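Local coordinates for protein delta toxin (Clostridium perfringens, PDB 2YGT) that probably lyses host cells as a haemolytic beta-pore-forming toxin, inserting an oligomeric pore into their membranes, at residues Ile91-Leu97 with Ile170-Glu176; Ser111-Ile117 with Asn160-Asp166; Phe70-Gly74 with Leu248-Ile252. One frame throughout, in Å; residues are numbered along the deposited sequence.

Interaction 1: residues Ile91-Leu97 with Ile170-Glu176; sequences IKYMVDL and IASWNTE
M94 and N174 both set CG anti to the carbonyl carbon, with chi1 -52° and -84°, and run side by side from the same face of the sheet. M94 then bends at chi3 (65°), which curls its methyl back round the amide oxygen of N174. OD1 of N174 lies 3.0 Å from M94 CG and 3.1 Å from M94 CE, a tight fit. D96 and S172 meet on the same face. S172 OG gives a weak hydrogen bond to D96 OD1 (2.9 Å), and D96 OD2 forms a salt bridge with K249. The two segments are adjacent antiparallel strands of a large antiparallel sheet. Three hydrogen-bonded pairs, Y93-T175, V95-W173 and L97-A171, supply six backbone bonds. The face bearing Y93, V95, L97, A171, W173 and T175 is buried. There W173 stacks on F229, and W173 NE1 bonds P113 O. T175 OG1 hydrogen-bonds T161 OG1 of strand 159-166. It also meets a water (3.1 Å), whose bond to W173 O is weak. At the other end K92 crosses E176. Its NZ stays 4.3 Å from E176 OE1, too far for a salt bridge.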
loop_
_atom_site.group_PDB
_atom_site.type_symbol
_atom_site.label_atom_id
_atom_site.label_comp_id
_atom_site.label_asym_id
_atom_site.label_seq_id
_atom_site.Cartn_x
_atom_site.Cartn_y
_atom_site.Cartn_z
ATOM N N ILE A 91 -13.007 6.673 -0.366
ATOM C CA ILE A 91 -12.413 7.607 0.578
ATOM C C ILE A 91 -11.157 7.015 1.227
ATOM O O ILE A 91 -10.204 7.741 1.518
ATOM C CB ILE A 91 -13.411 8.042 1.662
ATOM C CG1 ILE A 91 -12.790 9.122 2.550
ATOM C CG2 ILE A 91 -13.858 6.845 2.491
ATOM C CD1 ILE A 91 -13.798 9.855 3.410
ATOM N N LYS A 92 -11.146 5.698 1.432
ATOM C CA LYS A 92 -10.039 5.062 2.145
ATOM C C LYS A 92 -9.649 3.677 1.622
ATOM O O LYS A 92 -10.503 2.835 1.339
ATOM C CB LYS A 92 -10.350 4.972 3.642
ATOM C CG LYS A 92 -9.118 4.745 4.500
ATOM C CD LYS A 92 -9.457 4.095 5.827
ATOM C CE LYS A 92 -10.325 4.991 6.685
ATOM N NZ LYS A 92 -10.318 4.538 8.103
ATOM N N TYR A 93 -8.342 3.464 1.498
ATOM C CA TYR A 93 -7.776 2.155 1.201
ATOM C C TYR A 93 -6.974 1.696 2.413
ATOM O O TYR A 93 -6.247 2.488 3.013
ATOM C CB TYR A 93 -6.828 2.228 0.006
ATOM C CG TYR A 93 -7.459 2.560 -1.327
ATOM C CD1 TYR A 93 -8.040 1.569 -2.111
ATOM C CD2 TYR A 93 -7.437 3.858 -1.823
ATOM C CE1 TYR A 93 -8.595 1.870 -3.337
ATOM C CE2 TYR A 93 -7.989 4.163 -3.046
ATOM C CZ TYR A 93 -8.565 3.167 -3.799
ATOM O OH TYR A 93 -9.116 3.471 -5.021
ATOM N N MET A 94 -7.088 0.422 2.770
ATOM C CA MET A 94 -6.335 -0.101 3.906
ATOM C C MET A 94 -5.586 -1.376 3.540
ATOM O O MET A 94 -6.132 -2.256 2.875
ATOM C CB MET A 94 -7.262 -0.359 5.095
ATOM C CG MET A 94 -8.125 0.837 5.475
ATOM S SD MET A 94 -9.291 0.478 6.802
ATOM C CE MET A 94 -8.179 0.150 8.168
ATOM N N VAL A 95 -4.332 -1.466 3.976
ATOM C CA VAL A 95 -3.515 -2.651 3.732
ATOM C C VAL A 95 -2.853 -3.163 5.011
ATOM O O VAL A 95 -2.165 -2.419 5.713
ATOM C CB VAL A 95 -2.426 -2.389 2.678
ATOM C CG1 VAL A 95 -1.608 -3.653 2.432
ATOM C CG2 VAL A 95 -3.044 -1.874 1.384
ATOM N N ASP A 96 -3.066 -4.441 5.304
ATOM C CA ASP A 96 -2.451 -5.075 6.463
ATOM C C ASP A 96 -1.521 -6.194 6.024
ATOM O O ASP A 96 -1.854 -6.976 5.136
ATOM C CB ASP A 96 -3.519 -5.659 7.391
ATOM C CG ASP A 96 -4.333 -4.592 8.092
ATOM O OD1 ASP A 96 -3.827 -3.464 8.259
ATOM O OD2 ASP A 96 -5.480 -4.885 8.486
ATOM N N LEU A 97 -0.348 -6.258 6.640
ATOM C CA LEU A 97 0.490 -7.445 6.548
ATOM C C LEU A 97 0.637 -8.013 7.950
ATOM O O LEU A 97 1.288 -7.419 8.812
ATOM C CB LEU A 97 1.858 -7.136 5.932
ATOM C CG LEU A 97 2.751 -8.352 5.654
ATOM C CD1 LEU A 97 3.833 -8.016 4.634
ATOM C CD2 LEU A 97 3.362 -8.914 6.940
ATOM N N ILE A 170 2.170 -7.151 13.197
ATOM C CA ILE A 170 1.426 -6.529 12.107
ATOM C C ILE A 170 1.940 -5.153 11.687
ATOM O O ILE A 170 2.327 -4.330 12.518
ATOM C CB ILE A 170 -0.082 -6.422 12.446
ATOM C CG1 ILE A 170 -0.870 -5.898 11.245
ATOM C CG2 ILE A 170 -0.300 -5.519 13.648
ATOM C CD1 ILE A 170 -2.372 -5.938 11.441
ATOM N N ALA A 171 1.946 -4.924 10.379
ATOM C CA ALA A 171 2.187 -3.601 9.822
ATOM C C ALA A 171 0.961 -3.203 9.012
ATOM O O ALA A 171 0.528 -3.950 8.136
ATOM C CB ALA A 171 3.428 -3.612 8.949
ATOM N N SER A 172 0.405 -2.031 9.311
ATOM C CA SER A 172 -0.835 -1.582 8.689
ATOM C C SER A 172 -0.725 -0.165 8.134
ATOM O O SER A 172 -0.125 0.708 8.762
ATOM C CB SER A 172 -1.971 -1.631 9.705
ATOM O OG SER A 172 -1.983 -2.870 10.375
ATOM N N TRP A 173 -1.325 0.063 6.969
ATOM C CA TRP A 173 -1.307 1.384 6.354
ATOM C C TRP A 173 -2.701 1.831 5.931
ATOM O O TRP A 173 -3.475 1.057 5.367
ATOM C CB TRP A 173 -0.376 1.409 5.141
ATOM C CG TRP A 173 1.054 1.114 5.456
ATOM C CD1 TRP A 173 2.023 2.013 5.794
ATOM C CD2 TRP A 173 1.681 -0.172 5.456
ATOM N NE1 TRP A 173 3.218 1.363 6.007
ATOM C CE2 TRP A 173 3.033 0.020 5.807
ATOM C CE3 TRP A 173 1.229 -1.470 5.194
ATOM C CZ2 TRP A 173 3.936 -1.035 5.904
ATOM C CZ3 TRP A 173 2.129 -2.517 5.291
ATOM C CH2 TRP A 173 3.466 -2.293 5.643
ATOM N N ASN A 174 -3.011 3.088 6.221
ATOM C CA ASN A 174 -4.224 3.723 5.727
ATOM C C ASN A 174 -3.865 4.771 4.690
ATOM O O ASN A 174 -3.123 5.715 4.973
ATOM C CB ASN A 174 -5.004 4.382 6.866
ATOM C CG ASN A 174 -5.901 3.405 7.602
ATOM O OD1 ASN A 174 -6.134 2.287 7.140
ATOM N ND2 ASN A 174 -6.420 3.828 8.749
ATOM N N THR A 175 -4.379 4.592 3.480
ATOM C CA THR A 175 -4.261 5.609 2.448
ATOM C C THR A 175 -5.629 6.250 2.236
ATOM O O THR A 175 -6.504 5.684 1.577
ATOM C CB THR A 175 -3.714 5.026 1.141
ATOM O OG1 THR A 175 -2.436 4.433 1.397
ATOM C CG2 THR A 175 -3.561 6.114 0.097
ATOM N N GLU A 176 -5.800 7.436 2.811
ATOM C CA GLU A 176 -7.094 8.103 2.851
ATOM C C GLU A 176 -7.065 9.443 2.125
ATOM O O GLU A 176 -6.056 10.149 2.142
ATOM C CB GLU A 176 -7.515 8.311 4.306
ATOM C CG GLU A 176 -8.924 8.850 4.486
ATOM C CD GLU A 176 -9.317 8.950 5.948
ATOM O OE1 GLU A 176 -8.697 8.254 6.782
ATOM O OE2 GLU A 176 -10.245 9.724 6.264
HETATM O O HOH W 1 -3.074 1.560 2.500
#

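Interaction 2: residues Ser111-Ile117 with Asn160-Asp166; sequences SVPKNTI and NTIQTND. With ZN (zinc ion), chain C.
Q163 reaches S111 with its amide and grips it by NE2. The bond from Q163 NE2 to S111 OG is 2.8 Å long, and OG is tilted only 16° from the amide plane. The other end of the amide faces water. Q163 OE1 accepts from water 2 at 2.6 Å and from water 3 at 2.7 Å. Water 2 is also a ligand of the zinc ion, 2.5 Å from the metal, and donates to S111 O while accepting from S111 OG. D166 holds the same zinc directly, with OD2 2.2 Å from the metal. Two further waters bind the ion. D110, just before this segment, is seen as a zinc ligand of this site in a structure of this protein. S111 and Q163 therefore form a second shell, tied to the metal through water 2. The zinc would probably polarise that water and make it a stronger donor.

The amide gets there on an extended chain. Q163 CG lies anti to the backbone N (chi1 -176°), and CD passes P113 O at 3.6 Å. P113 follows a cis peptide bond, within the turn that separates the S111-V112 strand from T116-I117. Water 3 also accepts from N115 N, so Q163 OE1 is coupled to this turn.

Beyond it the chains pair as a short antiparallel ladder. N115 O takes the backbone N of Q163 (2.8 Å), and I117 and T161 form a hydrogen-bonded pair. T116 crosses I162 on the exposed face.

T161 OG1 turns to Q156, Y154 and T175. Strand 159-166 lies between 116-117 and 170-177 in the sheet. V112 pairs with G230 of strand 224-235, and strand 121-128 packs against V112, P113 and I117.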
loop_
_atom_site.group_PDB
_atom_site.type_symbol
_atom_site.label_atom_id
_atom_site.label_comp_id
_atom_site.label_asym_id
_atom_site.label_seq_id
_atom_site.Cartn_x
_atom_site.Cartn_y
_atom_site.Cartn_z
ATOM N N SER A 111 9.428 -1.739 8.894
ATOM C CA SER A 111 8.533 -1.602 7.751
ATOM C C SER A 111 8.488 -0.169 7.231
ATOM O O SER A 111 8.869 0.772 7.926
ATOM C CB SER A 111 7.122 -2.074 8.117
ATOM O OG SER A 111 6.593 -1.341 9.206
ATOM N N VAL A 112 8.019 -0.013 6.000
ATOM C CA VAL A 112 7.862 1.299 5.394
ATOM C C VAL A 112 6.617 1.276 4.517
ATOM O O VAL A 112 6.257 0.222 3.988
ATOM C CB VAL A 112 9.083 1.667 4.533
ATOM C CG1 VAL A 112 10.256 2.085 5.416
ATOM C CG2 VAL A 112 9.463 0.500 3.628
ATOM N N PRO A 113 5.952 2.434 4.352
ATOM C CA PRO A 113 6.297 3.758 4.890
ATOM C C PRO A 113 6.135 3.854 6.407
ATOM O O PRO A 113 5.373 3.088 6.999
ATOM C CB PRO A 113 5.289 4.697 4.208
ATOM C CG PRO A 113 4.697 3.911 3.082
ATOM C CD PRO A 113 4.749 2.484 3.503
ATOM N N LYS A 114 6.850 4.793 7.022
ATOM C CA LYS A 114 6.745 5.033 8.457
ATOM C C LYS A 114 5.843 6.224 8.717
ATOM O O LYS A 114 5.695 7.097 7.863
ATOM C CB LYS A 114 8.113 5.336 9.063
ATOM C CG LYS A 114 9.148 4.254 8.873
ATOM C CD LYS A 114 10.481 4.708 9.439
ATOM C CE LYS A 114 11.568 3.691 9.183
ATOM N NZ LYS A 114 12.889 4.189 9.641
ATOM N N ASN A 115 5.255 6.256 9.908
ATOM C CA ASN A 115 4.439 7.382 10.342
ATOM C C ASN A 115 3.473 7.854 9.262
ATOM O O ASN A 115 2.602 7.100 8.827
ATOM C CB ASN A 115 5.332 8.534 10.814
ATOM C CG ASN A 115 6.227 8.137 11.978
ATOM O OD1 ASN A 115 7.420 8.443 11.994
ATOM N ND2 ASN A 115 5.653 7.440 12.955
ATOM N N THR A 116 3.634 9.098 8.824
ATOM C CA THR A 116 2.735 9.676 7.832
ATOM C C THR A 116 3.491 10.247 6.636
ATOM O O THR A 116 4.521 10.902 6.794
ATOM C CB THR A 116 1.849 10.782 8.448
ATOM O OG1 THR A 116 1.130 10.254 9.569
ATOM C CG2 THR A 116 0.857 11.305 7.421
ATOM N N ILE A 117 2.970 9.987 5.441
ATOM C CA ILE A 117 3.548 10.503 4.205
ATOM C C ILE A 117 2.473 11.220 3.391
ATOM O O ILE A 117 1.412 10.660 3.122
ATOM C CB ILE A 117 4.159 9.373 3.352
ATOM C CG1 ILE A 117 5.166 8.572 4.175
ATOM C CG2 ILE A 117 4.831 9.946 2.112
ATOM C CD1 ILE A 117 6.385 9.371 4.571
ATOM N N ASN A 160 -3.218 10.721 1.542
ATOM C CA ASN A 160 -2.106 10.566 2.470
ATOM C C ASN A 160 -2.022 9.129 2.971
ATOM O O ASN A 160 -3.030 8.422 3.028
ATOM C CB ASN A 160 -2.245 11.519 3.659
ATOM C CG ASN A 160 -1.994 12.968 3.282
ATOM O OD1 ASN A 160 -1.945 13.843 4.146
ATOM N ND2 ASN A 160 -1.831 13.229 1.991
ATOM N N THR A 161 -0.819 8.702 3.335
ATOM C CA THR A 161 -0.626 7.369 3.893
ATOM C C THR A 161 -0.142 7.459 5.336
ATOM O O THR A 161 0.814 8.172 5.644
ATOM C CB THR A 161 0.383 6.534 3.067
ATOM O OG1 THR A 161 -0.128 6.340 1.742
ATOM C CG2 THR A 161 0.613 5.178 3.716
ATOM N N ILE A 162 -0.817 6.741 6.222
ATOM C CA ILE A 162 -0.390 6.664 7.607
ATOM C C ILE A 162 -0.240 5.209 8.035
ATOM O O ILE A 162 -1.090 4.372 7.731
ATOM C CB ILE A 162 -1.388 7.366 8.544
ATOM C CG1 ILE A 162 -1.013 7.114 10.005
ATOM C CG2 ILE A 162 -2.796 6.878 8.274
ATOM C CD1 ILE A 162 -1.766 7.979 10.983
ATOM N N GLN A 163 0.852 4.903 8.726
ATOM C CA GLN A 163 1.019 3.574 9.294
ATOM C C GLN A 163 0.265 3.492 10.612
ATOM O O GLN A 163 0.644 4.126 11.598
ATOM C CB GLN A 163 2.495 3.220 9.490
ATOM C CG GLN A 163 2.694 1.796 9.997
ATOM C CD GLN A 163 4.105 1.287 9.797
ATOM O OE1 GLN A 163 5.063 1.849 10.325
ATOM N NE2 GLN A 163 4.240 0.203 9.043
ATOM N N THR A 164 -0.808 2.715 10.622
ATOM C CA THR A 164 -1.687 2.645 11.779
ATOM C C THR A 164 -1.255 1.548 12.749
ATOM O O THR A 164 -1.583 1.589 13.931
ATOM C CB THR A 164 -3.144 2.421 11.344
ATOM O OG1 THR A 164 -3.222 1.246 10.527
ATOM C CG2 THR A 164 -3.636 3.619 10.539
ATOM N N ASN A 165 -0.514 0.570 12.244
ATOM C CA ASN A 165 0.046 -0.471 13.093
ATOM C C ASN A 165 1.481 -0.776 12.703
ATOM O O ASN A 165 1.801 -0.886 11.521
ATOM C CB ASN A 165 -0.804 -1.740 13.031
ATOM C CG ASN A 165 -2.094 -1.615 13.812
ATOM O OD1 ASN A 165 -2.092 -1.656 15.040
ATOM N ND2 ASN A 165 -3.207 -1.469 13.100
ATOM N N ASP A 166 2.341 -0.915 13.705
ATOM C CA ASP A 166 3.755 -1.170 13.473
ATOM C C ASP A 166 4.341 -2.006 14.608
ATOM O O ASP A 166 5.032 -1.481 15.479
ATOM C CB ASP A 166 4.503 0.158 13.350
ATOM C CG ASP A 166 5.966 -0.021 13.007
ATOM O OD1 ASP A 166 6.328 -1.051 12.399
ATOM O OD2 ASP A 166 6.756 0.881 13.343
HETATM ZN ZN ZN C . 8.672 1.459 12.369
HETATM O O HOH W 2 7.614 1.566 10.148
HETATM O O HOH W 3 5.585 4.081 11.736
HETATM O O HOH W 4 2.411 6.579 13.166
HETATM O O HOH W 5 8.066 3.689 12.597
HETATM O O HOH W 6 10.895 2.048 11.637
#

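Interaction 3: residues Phe70-Gly74 with Leu248-Ile252; sequences FIPSG and LKREI
R250 and I71 carry this contact, with L248 beside them. They join two antiparallel sheets packed face to face, a beta-sandwich arrangement. Strand 61-72 belongs to one sheet and strand 241-259 to the other. The short segments run nearly alongside each other, with axes 8.5 Å apart and an angle of 27° between their directions. At that spacing the backbones do not pair, and side chains fill the gap.

I71 points across to the other strand. Its CG1 branch lies beside the backbone N, which carries CD1 to the L248 side, 3.9 Å from L248 CB. The CG2 branch goes the other way and rests 4.1 Å from R250 CB. One isoleucine thus spans two residues of the facing strand. L248 also points inward and crosses I71 at a slant. Y93 of the neighbouring strand 84-99 packs on I71, and the loop residue S44 touches both I71 and L248.

R250 slides past I71 in the opposite direction. Its CG is anti to the backbone N and the chain bends at chi3 (66°), which brings the guanidinium to the turn that ends strand 61-72. I273 of strand 263-282 lies against the same side chain.

I252 adds an apolar end next to the arginine. Its CD1 approaches S73 O at 3.4 Å and G74 O at 3.7 Å. S73 turns its hydroxyl elsewhere, to I221 O. G74 has no side chain, and its CA sits over one face of the R250 guanidinium, near the rim. At the edge of that group, in its plane, R250 NH1 donates to P72 O over 2.7 Å, although it comes to the carbonyl from above its plane.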
loop_
_atom_site.group_PDB
_atom_site.type_symbol
_atom_site.label_atom_id
_atom_site.label_comp_id
_atom_site.label_asym_id
_atom_site.label_seq_id
_atom_site.Cartn_x
_atom_site.Cartn_y
_atom_site.Cartn_z
ATOM N N PHE A 70 -3.000 -3.809 -6.408
ATOM C CA PHE A 70 -3.937 -2.935 -7.089
ATOM C C PHE A 70 -5.326 -3.142 -6.512
ATOM O O PHE A 70 -5.865 -4.247 -6.559
ATOM C CB PHE A 70 -3.959 -3.184 -8.598
ATOM C CG PHE A 70 -4.945 -2.314 -9.334
ATOM C CD1 PHE A 70 -4.691 -0.964 -9.517
ATOM C CD2 PHE A 70 -6.124 -2.841 -9.836
ATOM C CE1 PHE A 70 -5.594 -0.154 -10.186
ATOM C CE2 PHE A 70 -7.032 -2.038 -10.509
ATOM C CZ PHE A 70 -6.766 -0.692 -10.684
ATOM N N ILE A 71 -5.888 -2.081 -5.950
ATOM C CA ILE A 71 -7.257 -2.103 -5.469
ATOM C C ILE A 71 -8.092 -1.164 -6.326
ATOM O O ILE A 71 -7.891 0.051 -6.294
ATOM C CB ILE A 71 -7.353 -1.661 -3.994
ATOM C CG1 ILE A 71 -6.318 -2.396 -3.145
ATOM C CG2 ILE A 71 -8.764 -1.892 -3.461
ATOM C CD1 ILE A 71 -6.360 -2.030 -1.677
ATOM N N PRO A 72 -9.025 -1.726 -7.104
ATOM C CA PRO A 72 -9.895 -0.919 -7.963
ATOM C C PRO A 72 -10.611 0.150 -7.149
ATOM O O PRO A 72 -10.983 -0.102 -6.003
ATOM C CB PRO A 72 -10.895 -1.940 -8.504
ATOM C CG PRO A 72 -10.187 -3.251 -8.418
ATOM C CD PRO A 72 -9.333 -3.164 -7.191
ATOM N N SER A 73 -10.795 1.328 -7.735
ATOM C CA SER A 73 -11.443 2.436 -7.036
ATOM C C SER A 73 -12.899 2.120 -6.714
ATOM O O SER A 73 -13.446 2.604 -5.724
ATOM C CB SER A 73 -11.368 3.721 -7.862
ATOM O OG SER A 73 -12.140 3.610 -9.045
ATOM N N GLY A 74 -13.524 1.310 -7.563
ATOM C CA GLY A 74 -14.922 0.966 -7.393
ATOM C C GLY A 74 -15.844 2.155 -7.585
ATOM O O GLY A 74 -16.977 2.153 -7.107
ATOM N N LEU A 248 -6.570 -6.556 2.085
ATOM C CA LEU A 248 -6.865 -5.354 1.324
ATOM C C LEU A 248 -8.264 -4.897 1.696
ATOM O O LEU A 248 -9.203 -5.692 1.688
ATOM C CB LEU A 248 -6.795 -5.636 -0.176
ATOM C CG LEU A 248 -5.599 -6.448 -0.675
ATOM C CD1 LEU A 248 -5.728 -6.709 -2.165
ATOM C CD2 LEU A 248 -4.283 -5.749 -0.362
ATOM N N LYS A 249 -8.402 -3.619 2.035
ATOM C CA LYS A 249 -9.703 -3.074 2.404
ATOM C C LYS A 249 -9.951 -1.762 1.679
ATOM O O LYS A 249 -9.048 -0.939 1.539
ATOM C CB LYS A 249 -9.787 -2.844 3.913
ATOM C CG LYS A 249 -9.209 -3.965 4.752
ATOM C CD LYS A 249 -9.131 -3.559 6.213
ATOM C CE LYS A 249 -8.264 -4.517 7.007
ATOM N NZ LYS A 249 -8.171 -4.110 8.434
ATOM N N ARG A 250 -11.181 -1.576 1.218
ATOM C CA ARG A 250 -11.573 -0.343 0.558
ATOM C C ARG A 250 -12.880 0.165 1.153
ATOM O O ARG A 250 -13.848 -0.583 1.270
ATOM C CB ARG A 250 -11.732 -0.573 -0.948
ATOM C CG ARG A 250 -12.132 0.667 -1.734
ATOM C CD ARG A 250 -12.489 0.310 -3.166
ATOM N NE ARG A 250 -13.688 -0.519 -3.225
ATOM C CZ ARG A 250 -13.968 -1.365 -4.211
ATOM N NH1 ARG A 250 -13.129 -1.503 -5.227
ATOM N NH2 ARG A 250 -15.086 -2.078 -4.174
ATOM N N GLU A 251 -12.900 1.430 1.556
ATOM C CA GLU A 251 -14.140 2.049 1.997
ATOM C C GLU A 251 -14.689 2.946 0.897
ATOM O O GLU A 251 -13.974 3.791 0.362
ATOM C CB GLU A 251 -13.944 2.852 3.283
ATOM C CG GLU A 251 -15.243 3.470 3.791
ATOM C CD GLU A 251 -15.058 4.295 5.048
ATOM O OE1 GLU A 251 -14.000 4.165 5.699
ATOM O OE2 GLU A 251 -15.979 5.070 5.384
ATOM N N ILE A 252 -15.959 2.747 0.562
ATOM C CA ILE A 252 -16.620 3.557 -0.449
ATOM C C ILE A 252 -17.560 4.553 0.213
ATOM O O ILE A 252 -18.290 4.206 1.140
ATOM C CB ILE A 252 -17.442 2.684 -1.412
ATOM C CG1 ILE A 252 -16.529 1.747 -2.203
ATOM C CG2 ILE A 252 -18.261 3.553 -2.362
ATOM C CD1 ILE A 252 -16.022 2.344 -3.490
#

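How the interactions relate
Interactions 1 and 2 lie next to each other in one sheet. Strands 159-166 and 170-177 are neighbours there, joined by N174 N to I162 O and by S172 O to T164 N. Interaction 3 meets interaction 1 through strand 84-99, where M94 N bonds K249 O, and the Y93 ring packs on I71 and S73. Interactions 2 and 3 do not touch. Interaction 1, nearest the centre of the chain, is regular backbone pairing with one buried face. Interaction 2 reaches the surface, and water and zinc take over where its ladder ends. Interaction 3 joins two sheets, using apolar branches and one arginine in place of a ladder.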